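Local coordinates for protein suppressor of fused homolog (Drosophila melanogaster, PDB 6LPH) that probably binds and sequesters DNA-binding transcription factors, and here contributes its SUFU-family domain to a complex with a Fused peptide, at residues G153-W158 against Q206-N211; K19-H24 against S80-D85; D53-Y58 against W131-L136. All blocks are in the same frame, centred on the assembly; numbering follows the deposited sequence.

Interaction 1 (G153-W158 against Q206-N211); sequences GDNIPW and QASRWN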
loop_
_atom_site.group_PDB
_atom_site.type_symbol
_atom_site.label_atom_id
_atom_site.label_comp_id
_atom_site.label_asym_id
_atom_site.label_seq_id
_atom_site.Cartn_x
_atom_site.Cartn_y
_atom_site.Cartn_z
ATOM N N GLY A 153 10.596 4.861 -8.034
ATOM C CA GLY A 153 12.000 5.007 -7.733
ATOM C C GLY A 153 12.262 5.816 -6.465
ATOM O O GLY A 153 13.364 5.753 -5.948
ATOM N N ASP A 154 11.266 6.552 -5.965
ATOM C CA ASP A 154 11.427 7.397 -4.774
ATOM C C ASP A 154 11.665 6.519 -3.555
ATOM O O ASP A 154 11.344 5.299 -3.555
ATOM C CB ASP A 154 10.190 8.286 -4.495
ATOM C CG ASP A 154 10.100 9.501 -5.413
ATOM O OD1 ASP A 154 9.069 10.225 -5.367
ATOM O OD2 ASP A 154 11.042 9.735 -6.194
ATOM N N ASN A 155 12.222 7.131 -2.522
ATOM C CA ASN A 155 12.336 6.444 -1.232
ATOM C C ASN A 155 11.638 7.292 -0.180
ATOM O O ASN A 155 11.536 8.504 -0.329
ATOM C CB ASN A 155 13.820 6.195 -0.864
ATOM C CG ASN A 155 14.618 7.485 -0.661
ATOM O OD1 ASN A 155 15.277 8.004 -1.587
ATOM N ND2 ASN A 155 14.572 8.006 0.546
ATOM N N ILE A 156 11.185 6.661 0.893
ATOM C CA ILE A 156 10.623 7.398 1.997
ATOM C C ILE A 156 11.381 6.953 3.256
ATOM O O ILE A 156 11.234 5.795 3.684
ATOM C CB ILE A 156 9.107 7.157 2.178
ATOM C CG1 ILE A 156 8.349 7.423 0.862
ATOM C CG2 ILE A 156 8.603 8.007 3.353
ATOM C CD1 ILE A 156 6.878 7.014 0.845
ATOM N N PRO A 157 12.190 7.860 3.837
ATOM C CA PRO A 157 12.961 7.484 5.031
ATOM C C PRO A 157 12.060 7.549 6.258
ATOM O O PRO A 157 12.164 8.476 7.076
ATOM C CB PRO A 157 14.075 8.530 5.094
ATOM C CG PRO A 157 13.556 9.720 4.358
ATOM C CD PRO A 157 12.506 9.230 3.372
ATOM N N TRP A 158 11.182 6.545 6.340
ATOM C CA TRP A 158 10.158 6.397 7.382
ATOM C C TRP A 158 10.735 6.239 8.758
ATOM O O TRP A 158 10.190 6.756 9.749
ATOM C CB TRP A 158 9.315 5.174 7.048
ATOM C CG TRP A 158 7.923 5.214 7.621
ATOM C CD1 TRP A 158 7.336 4.291 8.478
ATOM C CD2 TRP A 158 6.885 6.212 7.370
ATOM N NE1 TRP A 158 6.040 4.630 8.755
ATOM C CE2 TRP A 158 5.705 5.779 8.144
ATOM C CE3 TRP A 158 6.805 7.384 6.608
ATOM C CZ2 TRP A 158 4.511 6.507 8.151
ATOM C CZ3 TRP A 158 5.593 8.108 6.623
ATOM C CH2 TRP A 158 4.479 7.678 7.368
ATOM N N GLN A 206 21.170 2.821 -0.178
ATOM C CA GLN A 206 21.657 2.726 -1.548
ATOM C C GLN A 206 20.675 3.283 -2.570
ATOM O O GLN A 206 21.088 3.779 -3.616
ATOM C CB GLN A 206 22.124 1.302 -1.901
ATOM C CG GLN A 206 23.196 0.750 -0.947
ATOM C CD GLN A 206 24.441 1.633 -0.809
ATOM O OE1 GLN A 206 25.123 1.624 0.238
ATOM N NE2 GLN A 206 24.756 2.387 -1.864
ATOM N N ALA A 207 19.376 3.207 -2.272
ATOM C CA ALA A 207 18.374 3.830 -3.136
ATOM C C ALA A 207 18.564 5.345 -3.103
ATOM O O ALA A 207 18.397 6.042 -4.129
ATOM C CB ALA A 207 16.977 3.451 -2.684
ATOM N N SER A 208 18.926 5.840 -1.919
ATOM C CA SER A 208 19.149 7.280 -1.698
ATOM C C SER A 208 20.459 7.737 -2.325
ATOM O O SER A 208 20.482 8.729 -3.050
ATOM C CB SER A 208 19.124 7.613 -0.194
ATOM O OG SER A 208 19.269 9.008 0.039
ATOM N N ARG A 209 21.553 7.019 -2.068
ATOM C CA ARG A 209 22.848 7.510 -2.559
ATOM C C ARG A 209 23.110 7.113 -4.014
ATOM O O ARG A 209 23.834 7.800 -4.703
ATOM C CB ARG A 209 24.023 7.131 -1.659
ATOM C CG ARG A 209 24.313 5.649 -1.538
ATOM C CD ARG A 209 25.593 5.407 -0.714
ATOM N NE ARG A 209 26.757 5.856 -1.473
ATOM C CZ ARG A 209 27.337 5.155 -2.447
ATOM N NH1 ARG A 209 28.374 5.652 -3.102
ATOM N NH2 ARG A 209 26.882 3.956 -2.773
ATOM N N TRP A 210 22.501 6.018 -4.467
ATOM C CA TRP A 210 22.754 5.511 -5.808
ATOM C C TRP A 210 21.542 5.593 -6.716
ATOM O O TRP A 210 21.458 6.487 -7.536
ATOM C CB TRP A 210 23.351 4.107 -5.747
ATOM C CG TRP A 210 23.421 3.420 -7.092
ATOM C CD1 TRP A 210 24.089 3.843 -8.251
ATOM C CD2 TRP A 210 22.803 2.154 -7.446
ATOM N NE1 TRP A 210 23.911 2.941 -9.277
ATOM C CE2 TRP A 210 23.141 1.908 -8.860
ATOM C CE3 TRP A 210 21.999 1.235 -6.769
ATOM C CZ2 TRP A 210 22.701 0.778 -9.526
ATOM C CZ3 TRP A 210 21.565 0.092 -7.468
ATOM C CH2 TRP A 210 21.902 -0.117 -8.806
ATOM N N ASN A 211 20.614 4.650 -6.616
ATOM C CA ASN A 211 19.303 4.831 -7.270
ATOM C C ASN A 211 18.201 3.835 -6.915
ATOM O O ASN A 211 18.425 2.625 -6.862
ATOM C CB ASN A 211 19.407 5.198 -8.782
ATOM C CG ASN A 211 19.164 4.033 -9.723
ATOM O OD1 ASN A 211 18.044 3.552 -9.873
ATOM N ND2 ASN A 211 20.203 3.645 -10.440
HETATM O O HOH W 1 17.119 10.397 -0.686
#
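N155 meets the helix at S208, and the direct part of this contact is van der Waals packing. The amide oxygen OD1 of N155 lies over the CA and CB carbons of S208, 3.9 Å from S208 CA and 4.1 Å from S208 CB. A207, one residue earlier on the helix, also turns its methyl toward the strand. It is backed by L174 of strand 172-186 and V215 of its own helix, a buried place that suits a side chain with no bulk. The backbones draw closest here, N155 CA being 6.8 Å from A207 CA.

The polar part of the contact goes through water. One molecule donates to N155 OD1 at 3.2 Å and is hydrogen-bonded to S208 OG at 2.7 Å. With chi1 at -177°, S208 OG swings opposite the backbone N and lies along the helix surface, where it meets the water. Asparagine and serine are short polar residues well suited to such a half-exposed seam.

Backbone bonds set the frame. G153, D154 and I156 pair with V175 and L173, making 155-156 the edge strand of the mixed sheet. G153 has a positive phi of 101°, a conformation easy for glycine. Because side chains alternate along the strand, N155 points to helix 201-219 while I156 packs on Y142 of helix 131-146. P157 then centres an inverse gamma turn that ends the strand. On the helix side, the backbone widens into a pi-type turn, where Q206 O accepts from W210 N and, weakly, from N211 N.

Between these two segments, then, the polar link runs through one water, beside packing at van der Waals distance.

Interaction 2 (K19-H24 against S80-D85); sequences KAIIDH and SDLHGD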
loop_
_atom_site.group_PDB
_atom_site.type_symbol
_atom_site.label_atom_id
_atom_site.label_comp_id
_atom_site.label_asym_id
_atom_site.label_seq_id
_atom_site.Cartn_x
_atom_site.Cartn_y
_atom_site.Cartn_z
ATOM N N LYS A 19 -15.372 5.638 -9.017
ATOM C CA LYS A 19 -15.924 4.630 -9.949
ATOM C C LYS A 19 -14.864 4.066 -10.929
ATOM O O LYS A 19 -14.828 2.848 -11.176
ATOM C CB LYS A 19 -17.143 5.192 -10.718
ATOM C CG LYS A 19 -17.831 4.169 -11.645
ATOM C CD LYS A 19 -19.000 4.756 -12.428
ATOM C CE LYS A 19 -19.889 3.642 -12.971
ATOM N NZ LYS A 19 -19.113 2.651 -13.751
ATOM N N ALA A 20 -14.017 4.938 -11.491
ATOM C CA ALA A 20 -12.925 4.506 -12.405
ATOM C C ALA A 20 -11.958 3.524 -11.739
ATOM O O ALA A 20 -11.569 2.502 -12.318
ATOM C CB ALA A 20 -12.148 5.707 -12.903
ATOM N N ILE A 21 -11.579 3.839 -10.507
ATOM C CA ILE A 21 -10.667 2.978 -9.770
ATOM C C ILE A 21 -11.338 1.635 -9.462
ATOM O O ILE A 21 -10.742 0.589 -9.707
ATOM C CB ILE A 21 -10.134 3.668 -8.489
ATOM C CG1 ILE A 21 -9.283 4.908 -8.895
ATOM C CG2 ILE A 21 -9.307 2.680 -7.659
ATOM C CD1 ILE A 21 -8.968 5.849 -7.731
ATOM N N ILE A 22 -12.569 1.684 -8.943
ATOM C CA ILE A 22 -13.361 0.452 -8.652
ATOM C C ILE A 22 -13.535 -0.410 -9.889
ATOM O O ILE A 22 -13.372 -1.639 -9.829
ATOM C CB ILE A 22 -14.754 0.787 -8.044
ATOM C CG1 ILE A 22 -14.613 1.441 -6.658
ATOM C CG2 ILE A 22 -15.670 -0.446 -7.990
ATOM C CD1 ILE A 22 -13.890 0.617 -5.640
ATOM N N ASP A 23 -13.856 0.231 -11.022
ATOM C CA ASP A 23 -13.943 -0.485 -12.286
ATOM C C ASP A 23 -12.632 -1.159 -12.698
ATOM O O ASP A 23 -12.624 -2.338 -13.070
ATOM C CB ASP A 23 -14.471 0.433 -13.392
ATOM C CG ASP A 23 -15.944 0.768 -13.206
ATOM O OD1 ASP A 23 -16.458 1.683 -13.881
ATOM O OD2 ASP A 23 -16.598 0.107 -12.363
ATOM N N HIS A 24 -11.526 -0.425 -12.611
ATOM C CA HIS A 24 -10.191 -0.994 -12.837
ATOM C C HIS A 24 -9.911 -2.184 -11.946
ATOM O O HIS A 24 -9.429 -3.226 -12.422
ATOM C CB HIS A 24 -9.130 0.077 -12.613
ATOM C CG HIS A 24 -7.755 -0.329 -13.051
ATOM N ND1 HIS A 24 -7.509 -0.872 -14.261
ATOM C CD2 HIS A 24 -6.520 -0.229 -12.406
ATOM C CE1 HIS A 24 -6.183 -1.126 -14.379
ATOM N NE2 HIS A 24 -5.582 -0.723 -13.249
ATOM N N SER A 80 -5.937 10.573 -5.002
ATOM C CA SER A 80 -6.443 11.044 -6.304
ATOM C C SER A 80 -7.798 11.748 -6.104
ATOM O O SER A 80 -8.346 11.766 -4.985
ATOM C CB SER A 80 -6.563 9.874 -7.276
ATOM O OG SER A 80 -7.605 9.002 -6.874
ATOM N N ASP A 81 -8.325 12.353 -7.169
ATOM C CA ASP A 81 -9.566 13.106 -7.054
ATOM C C ASP A 81 -10.756 12.165 -7.258
ATOM O O ASP A 81 -11.192 11.946 -8.397
ATOM C CB ASP A 81 -9.591 14.263 -8.068
ATOM C CG ASP A 81 -10.855 15.102 -7.977
ATOM O OD1 ASP A 81 -11.025 16.014 -8.813
ATOM O OD2 ASP A 81 -11.696 14.844 -7.090
ATOM N N LEU A 82 -11.264 11.608 -6.156
ATOM C CA LEU A 82 -12.407 10.686 -6.194
ATOM C C LEU A 82 -13.709 11.343 -6.680
ATOM O O LEU A 82 -14.572 10.681 -7.249
ATOM C CB LEU A 82 -12.657 10.133 -4.784
ATOM C CG LEU A 82 -11.481 9.364 -4.129
ATOM C CD1 LEU A 82 -11.858 8.837 -2.718
ATOM C CD2 LEU A 82 -11.001 8.230 -5.045
ATOM N N HIS A 83 -13.868 12.636 -6.423
ATOM C CA HIS A 83 -15.191 13.250 -6.534
ATOM C C HIS A 83 -15.364 14.226 -7.652
ATOM O O HIS A 83 -16.448 14.343 -8.169
ATOM C CB HIS A 83 -15.573 13.904 -5.222
ATOM C CG HIS A 83 -15.531 12.963 -4.056
ATOM N ND1 HIS A 83 -16.556 12.143 -3.754
ATOM C CD2 HIS A 83 -14.556 12.753 -3.089
ATOM C CE1 HIS A 83 -16.247 11.427 -2.649
ATOM N NE2 HIS A 83 -15.018 11.795 -2.249
ATOM N N GLY A 84 -14.321 14.975 -7.989
ATOM C CA GLY A 84 -14.394 15.934 -9.079
ATOM C C GLY A 84 -14.958 17.296 -8.709
ATOM O O GLY A 84 -15.053 18.158 -9.572
ATOM N N ASP A 85 -15.315 17.504 -7.440
ATOM C CA ASP A 85 -15.993 18.753 -7.029
ATOM C C ASP A 85 -15.205 19.643 -6.047
ATOM O O ASP A 85 -15.780 20.553 -5.419
ATOM C CB ASP A 85 -17.395 18.446 -6.476
ATOM C CG ASP A 85 -17.362 17.571 -5.223
ATOM O OD1 ASP A 85 -18.449 17.241 -4.701
ATOM O OD2 ASP A 85 -16.269 17.195 -4.769
#
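The methyl CD1 of I21 carries this buried contact alone on its side, reaching from the helix to two residues of the loop. It lies 3.5 Å from S80 OG and 4.1 Å from L82 CD2. The isoleucine and leucine side chains meet at about a right angle, with I21 CD1 and L82 CD2 as the touching atoms. I21 reaches this far because its CG1 arm is nearly extended, chi2 being 167°, and a long branched residue suits a helix side chain that reaches a loop.

S80 OG is not left to the methyl: it is hydrogen-bonded to E103 OE2 on strand 97-109. The serine thus offers I21 a small surface while its polar end is satisfied within the core. F77 and E103 also pack against both I21 and L82, from strands 71-77 and 97-109.

The next shell is the loop itself, the connection from strand 71-77 to strand 97-109, shaped by an Asx turn at D81. Its OD2 accepts from H83 N at 3.2 Å and from G84 N at 2.8 Å, the latter the straighter bond at 161°. Both donors come from the same face, above the carboxylate plane. Two N-H groups on one oxygen hold the turn that contains L82, and G84, with its positive phi of 85°, takes a backbone shape readily available to glycine. A backbone hydrogen bond between L82 and L18 ties the loop to the helix directly.

Further out, H83 rests its ring face on L82 CB and meets W45 edge-to-face. On the exposed side of helix 16-28, K19 NZ makes a 2.8 Å salt bridge to D23 OD1, using the syn lone pair of a carboxylate one turn on. The neighbouring I22 packs on the bound peptide.

Interaction 3 (D53-Y58 against W131-L136); sequences DYISMY and WPANLL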
loop_
_atom_site.group_PDB
_atom_site.type_symbol
_atom_site.label_atom_id
_atom_site.label_comp_id
_atom_site.label_asym_id
_atom_site.label_seq_id
_atom_site.Cartn_x
_atom_site.Cartn_y
_atom_site.Cartn_z
ATOM N N ASP A 53 -10.303 7.996 2.186
ATOM C CA ASP A 53 -11.690 7.651 2.479
ATOM C C ASP A 53 -11.876 6.144 2.651
ATOM O O ASP A 53 -12.707 5.720 3.473
ATOM C CB ASP A 53 -12.619 8.137 1.358
ATOM C CG ASP A 53 -12.721 9.674 1.267
ATOM O OD1 ASP A 53 -12.139 10.463 2.072
ATOM O OD2 ASP A 53 -13.414 10.103 0.338
ATOM N N TYR A 54 -11.138 5.348 1.867
ATOM C CA TYR A 54 -11.285 3.875 1.852
ATOM C C TYR A 54 -9.925 3.241 1.536
ATOM O O TYR A 54 -9.113 3.846 0.838
ATOM C CB TYR A 54 -12.273 3.373 0.749
ATOM C CG TYR A 54 -13.571 4.144 0.642
ATOM C CD1 TYR A 54 -13.749 5.115 -0.363
ATOM C CD2 TYR A 54 -14.598 3.935 1.557
ATOM C CE1 TYR A 54 -14.932 5.852 -0.457
ATOM C CE2 TYR A 54 -15.775 4.662 1.493
ATOM C CZ TYR A 54 -15.932 5.613 0.480
ATOM O OH TYR A 54 -17.095 6.329 0.405
ATOM N N ILE A 55 -9.708 2.016 2.031
ATOM C CA ILE A 55 -8.602 1.158 1.617
ATOM C C ILE A 55 -9.199 -0.212 1.331
ATOM O O ILE A 55 -9.749 -0.862 2.222
ATOM C CB ILE A 55 -7.483 1.100 2.678
ATOM C CG1 ILE A 55 -6.889 2.512 2.793
ATOM C CG2 ILE A 55 -6.389 0.075 2.297
ATOM C CD1 ILE A 55 -6.452 2.872 4.165
ATOM N N SER A 56 -9.142 -0.629 0.075
ATOM C CA SER A 56 -9.586 -1.978 -0.269
ATOM C C SER A 56 -8.508 -2.996 0.070
ATOM O O SER A 56 -7.321 -2.715 -0.047
ATOM C CB SER A 56 -9.879 -2.093 -1.764
ATOM O OG SER A 56 -11.100 -1.452 -2.069
ATOM N N MET A 57 -8.930 -4.204 0.419
ATOM C CA MET A 57 -7.973 -5.282 0.748
ATOM C C MET A 57 -8.332 -6.502 -0.073
ATOM O O MET A 57 -9.490 -6.940 -0.042
ATOM C CB MET A 57 -8.064 -5.601 2.246
ATOM C CG MET A 57 -7.938 -4.350 3.124
ATOM S SD MET A 57 -7.740 -4.800 4.881
ATOM C CE MET A 57 -9.436 -5.212 5.269
ATOM N N TYR A 58 -7.373 -7.035 -0.837
ATOM C CA TYR A 58 -7.633 -8.215 -1.648
ATOM C C TYR A 58 -6.673 -9.334 -1.272
ATOM O O TYR A 58 -5.568 -9.074 -0.819
ATOM C CB TYR A 58 -7.427 -7.893 -3.141
ATOM C CG TYR A 58 -8.486 -7.018 -3.757
ATOM C CD1 TYR A 58 -8.333 -5.612 -3.809
ATOM C CD2 TYR A 58 -9.646 -7.583 -4.293
ATOM C CE1 TYR A 58 -9.313 -4.804 -4.373
ATOM C CE2 TYR A 58 -10.620 -6.783 -4.898
ATOM C CZ TYR A 58 -10.455 -5.408 -4.938
ATOM O OH TYR A 58 -11.441 -4.633 -5.509
ATOM N N TRP A 131 -3.496 -3.528 9.871
ATOM C CA TRP A 131 -2.437 -2.558 10.193
ATOM C C TRP A 131 -1.898 -1.771 8.993
ATOM O O TRP A 131 -1.529 -0.610 9.166
ATOM C CB TRP A 131 -1.332 -3.164 11.088
ATOM C CG TRP A 131 -0.443 -4.167 10.367
ATOM C CD1 TRP A 131 -0.495 -5.554 10.438
ATOM C CD2 TRP A 131 0.656 -3.871 9.418
ATOM N NE1 TRP A 131 0.466 -6.118 9.635
ATOM C CE2 TRP A 131 1.189 -5.167 8.992
ATOM C CE3 TRP A 131 1.220 -2.701 8.895
ATOM C CZ2 TRP A 131 2.261 -5.272 8.102
ATOM C CZ3 TRP A 131 2.298 -2.818 7.997
ATOM C CH2 TRP A 131 2.787 -4.068 7.594
ATOM N N PRO A 132 -1.866 -2.360 7.767
ATOM C CA PRO A 132 -1.356 -1.556 6.640
ATOM C C PRO A 132 -2.214 -0.331 6.309
ATOM O O PRO A 132 -1.710 0.619 5.707
ATOM C CB PRO A 132 -1.305 -2.577 5.479
ATOM C CG PRO A 132 -1.027 -3.884 6.230
ATOM C CD PRO A 132 -2.026 -3.764 7.346
ATOM N N ALA A 133 -3.483 -0.342 6.712
ATOM C CA ALA A 133 -4.351 0.824 6.543
ATOM C C ALA A 133 -3.840 2.068 7.280
ATOM O O ALA A 133 -3.871 3.147 6.697
ATOM C CB ALA A 133 -5.799 0.503 6.944
ATOM N N ASN A 134 -3.403 1.913 8.542
ATOM C CA ASN A 134 -2.683 2.966 9.291
ATOM C C ASN A 134 -1.464 3.456 8.569
ATOM O O ASN A 134 -1.192 4.646 8.578
ATOM C CB ASN A 134 -2.124 2.447 10.621
ATOM C CG ASN A 134 -3.179 2.205 11.655
ATOM O OD1 ASN A 134 -2.966 1.398 12.561
ATOM N ND2 ASN A 134 -4.311 2.891 11.548
ATOM N N LEU A 135 -0.684 2.526 8.011
ATOM C CA LEU A 135 0.530 2.867 7.318
ATOM C C LEU A 135 0.182 3.760 6.106
ATOM O O LEU A 135 0.796 4.837 5.928
ATOM C CB LEU A 135 1.272 1.594 6.863
ATOM C CG LEU A 135 2.485 1.868 5.950
ATOM C CD1 LEU A 135 3.587 2.616 6.681
ATOM C CD2 LEU A 135 3.015 0.573 5.318
ATOM N N LEU A 136 -0.805 3.335 5.302
ATOM C CA LEU A 136 -1.194 4.131 4.144
ATOM C C LEU A 136 -1.807 5.471 4.539
ATOM O O LEU A 136 -1.534 6.453 3.871
ATOM C CB LEU A 136 -2.154 3.373 3.197
ATOM C CG LEU A 136 -1.642 2.008 2.689
ATOM C CD1 LEU A 136 -2.600 1.362 1.706
ATOM C CD2 LEU A 136 -0.261 2.167 2.068
#
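I55 bridges strand 54-60 to helix 131-146 by meeting A133 with one branch and L136 with the other. Its CB leaves the strand toward the helix, where the two backbones come near, I55 CA being 6.5 Å from A133 CA. At CB the chain forks. The shorter branch, CG2, lies anti to the backbone N and meets L136 CD1 at 4.0 Å; these two side chains cross obliquely. The longer branch passes through CG1, which makes no close contact with the helix segment and serves to carry CD1 outward. The terminal methyl meets A133: CD1 of I55 is 3.7 Å from A133 CB and 3.6 Å from A133 O. At chi2 146° the CG1-CD1 bond is turned off the fully extended position, with CD1 ending beside the alanine.

The residue types follow from this. Alanine, with only a methyl, lets the helix come close to the strand, whereas L136, three residues on and so on the same face of the helix, meets CG2 and also packs on L104. Isoleucine, branched at CB and favoured in strands, can address both with separate arms. A133 additionally touches V38, the backbone hydrogen-bonding partner of I55 on the neighbouring strand, so the helix rests on two adjacent strands.

M57, two residues on, packs on L36 and on the bound peptide, while Y54 meets an aromatic side chain of that peptide edge-to-face. Just before I55, D53 and Y54 both face F77 in a classic beta bulge. Beside the contact, P132 CG sits 3.5 Å above the centre of the W131 ring. The whole is a largely apolar helix-on-sheet interface, with helix 131-146 packed on the mixed, mostly antiparallel sheet of the SUFU-family domain.

The centre of interaction 3 lies about 9 Å from the centre of the chain, with interactions 1 and 2 farther out. The latter two are on opposite sides of the chain's centre, their own centres about 30 Å apart and their nearest atoms about 15 Å. Each instead touches interaction 3. W158 NE1 packs 3.8 Å from L135 CD1, linking interaction 1 to the helix of 131-136. At the other end H83 NE2 lies 3.5 Å from D53 OD2, bringing together interactions 2 and 3, whose centres are about 17 Å apart. The bound peptide is within reach of five residues of interaction 3 and one of interaction 2.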